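Local atomic coordinates of DNA repair protein XRCC1 (Homo sapiens, PDB entry 3LQC), a protein that acts as a scaffold in DNA single-strand break repair, assembling repair complexes and binding poly-ADP-ribose chains, including those on PARP1. Residues E40-V45 / V131-Y136. Numbering follows the deposited sequence. Where two conformers were deposited one is given.
Sequences EKTISV and VCSQPY. With CO3 (carbonate ion), chain D.
I43 and C132 form the antiparallel hydrogen-bonded pair at the centre of this contact. C132 N reaches I43 O at 2.8 Å, and I43 N returns a bond to C132 O at 3.0 Å. Q134 N adds a nearly straight bond (174°) to K41 O, a single further backbone bond just past the strand ends. C132 O also takes a weak bond from T42 OG1. The T42 hydroxyl lies anti to the backbone N (chi1 162°), which brings OG1 to C132 O, and within 3.6 Å of V131 CG1. T42, S44, V131 and S133 share one face of the sheet. There S133 OG sits 3.7 Å from T42 CB, and V131 CG2 lies against S44 CB at 4.0 Å. S44 OG donates to O1 of a carbonate ion at 2.6 Å; R7 and K129 also bind this anion, which is probably a component of the crystallisation solution. I43 packs on helix 28-36 from the other face. Strand 42-49 lies between strands 7-12 and 125-133, and strand 67-73 flanks 125-133 in the five-stranded mixed sheet of the XRCC1 N-terminal domain.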
loop_
_atom_site.group_PDB
_atom_site.type_symbol
_atom_site.label_atom_id
_atom_site.label_comp_id
_atom_site.label_asym_id
_atom_site.label_seq_id
_atom_site.Cartn_x
_atom_site.Cartn_y
_atom_site.Cartn_z
ATOM N N GLU A 40 10.337 21.932 4.234
ATOM C CA GLU A 40 10.921 20.825 3.500
ATOM C C GLU A 40 10.154 19.517 3.710
ATOM O O GLU A 40 9.772 19.188 4.831
ATOM C CB GLU A 40 12.371 20.651 3.928
ATOM C CG GLU A 40 13.286 20.350 2.780
ATOM C CD GLU A 40 13.439 21.525 1.840
ATOM O OE1 GLU A 40 13.766 22.634 2.308
ATOM O OE2 GLU A 40 13.240 21.331 0.629
ATOM N N LYS A 41 9.941 18.778 2.623
ATOM C CA LYS A 41 9.145 17.545 2.629
ATOM C C LYS A 41 9.853 16.366 3.295
ATOM O O LYS A 41 9.205 15.417 3.752
ATOM C CB LYS A 41 8.775 17.143 1.199
ATOM C CG LYS A 41 7.721 18.029 0.556
ATOM C CD LYS A 41 7.680 17.832 -0.952
ATOM C CE LYS A 41 6.672 18.779 -1.592
ATOM N NZ LYS A 41 6.795 18.814 -3.080
ATOM N N THR A 42 11.178 16.408 3.338
ATOM C CA THR A 42 11.926 15.340 3.983
ATOM C C THR A 42 13.239 15.838 4.562
ATOM O O THR A 42 13.880 16.718 3.995
ATOM C CB THR A 42 12.186 14.160 3.016
ATOM O OG1 THR A 42 13.243 13.353 3.536
ATOM C CG2 THR A 42 12.598 14.658 1.653
ATOM N N ILE A 43 13.630 15.281 5.704
ATOM C CA ILE A 43 14.931 15.575 6.293
ATOM C C ILE A 43 15.521 14.289 6.835
ATOM O O ILE A 43 14.789 13.362 7.160
ATOM C CB ILE A 43 14.829 16.571 7.467
ATOM C CG1 ILE A 43 13.910 16.005 8.548
ATOM C CG2 ILE A 43 14.341 17.935 6.993
ATOM C CD1 ILE A 43 14.256 16.461 9.918
ATOM N N SER A 44 16.842 14.229 6.940
ATOM C CA SER A 44 17.493 13.112 7.611
ATOM C C SER A 44 18.541 13.600 8.595
ATOM O O SER A 44 19.043 14.717 8.482
ATOM C CB SER A 44 18.170 12.216 6.595
ATOM O OG SER A 44 19.134 12.961 5.880
ATOM N N VAL A 45 18.857 12.763 9.574
ATOM C CA VAL A 45 20.057 12.953 10.368
ATOM C C VAL A 45 20.948 11.744 10.135
ATOM O O VAL A 45 20.460 10.633 9.926
ATOM C CB VAL A 45 19.761 13.080 11.882
ATOM C CG1 VAL A 45 18.943 14.325 12.177
ATOM C CG2 VAL A 45 19.056 11.852 12.383
ATOM N N VAL A 131 15.650 8.796 8.128
ATOM C CA VAL A 131 14.970 9.694 7.201
ATOM C C VAL A 131 13.520 9.917 7.597
ATOM O O VAL A 131 12.753 8.970 7.719
ATOM C CB VAL A 131 15.031 9.171 5.751
ATOM C CG1 VAL A 131 14.537 10.242 4.780
ATOM C CG2 VAL A 131 16.448 8.754 5.401
ATOM N N CYS A 132 13.153 11.176 7.799
ATOM C CA CYS A 132 11.785 11.532 8.155
ATOM C C CYS A 132 11.103 12.214 6.982
ATOM O O CYS A 132 11.577 13.226 6.470
ATOM C CB CYS A 132 11.777 12.456 9.371
ATOM S SG CYS A 132 12.456 11.743 10.874
ATOM N N SER A 133 9.986 11.662 6.542
ATOM C CA SER A 133 9.270 12.242 5.415
ATOM C C SER A 133 7.914 12.747 5.853
ATOM O O SER A 133 7.184 12.056 6.566
ATOM C CB SER A 133 9.112 11.224 4.294
ATOM O OG SER A 133 10.352 10.969 3.672
ATOM N N GLN A 134 7.581 13.958 5.429
ATOM C CA GLN A 134 6.300 14.558 5.778
ATOM C C GLN A 134 5.864 15.524 4.685
ATOM O O GLN A 134 5.942 16.739 4.858
ATOM C CB GLN A 134 6.388 15.267 7.132
ATOM C CG GLN A 134 5.078 15.900 7.608
ATOM C CD GLN A 134 3.863 15.033 7.327
ATOM O OE1 GLN A 134 3.356 15.005 6.207
ATOM N NE2 GLN A 134 3.387 14.330 8.346
ATOM N N PRO A 135 5.397 14.969 3.554
ATOM C CA PRO A 135 5.010 15.697 2.343
ATOM C C PRO A 135 3.702 16.438 2.527
ATOM O O PRO A 135 3.377 17.286 1.700
ATOM C CB PRO A 135 4.783 14.587 1.307
ATOM C CG PRO A 135 5.124 13.317 1.962
ATOM C CD PRO A 135 5.121 13.531 3.433
ATOM N N TYR A 136 2.963 16.107 3.583
ATOM C CA TYR A 136 1.598 16.599 3.758
ATOM C C TYR A 136 1.535 17.780 4.712
ATOM O O TYR A 136 0.528 18.476 4.781
ATOM C CB TYR A 136 0.687 15.463 4.245
ATOM C CG TYR A 136 0.910 14.195 3.469
ATOM C CD1 TYR A 136 0.671 14.154 2.101
ATOM C CD2 TYR A 136 1.388 13.046 4.087
ATOM C CE1 TYR A 136 0.884 13.003 1.373
ATOM C CE2 TYR A 136 1.613 11.886 3.359
ATOM C CZ TYR A 136 1.359 11.874 2.004
ATOM O OH TYR A 136 1.580 10.742 1.259
HETATM C C CO3 D . 19.746 11.597 2.438
HETATM O O1 CO3 D . 20.079 11.888 3.661
HETATM O O2 CO3 D . 20.620 11.034 1.655
#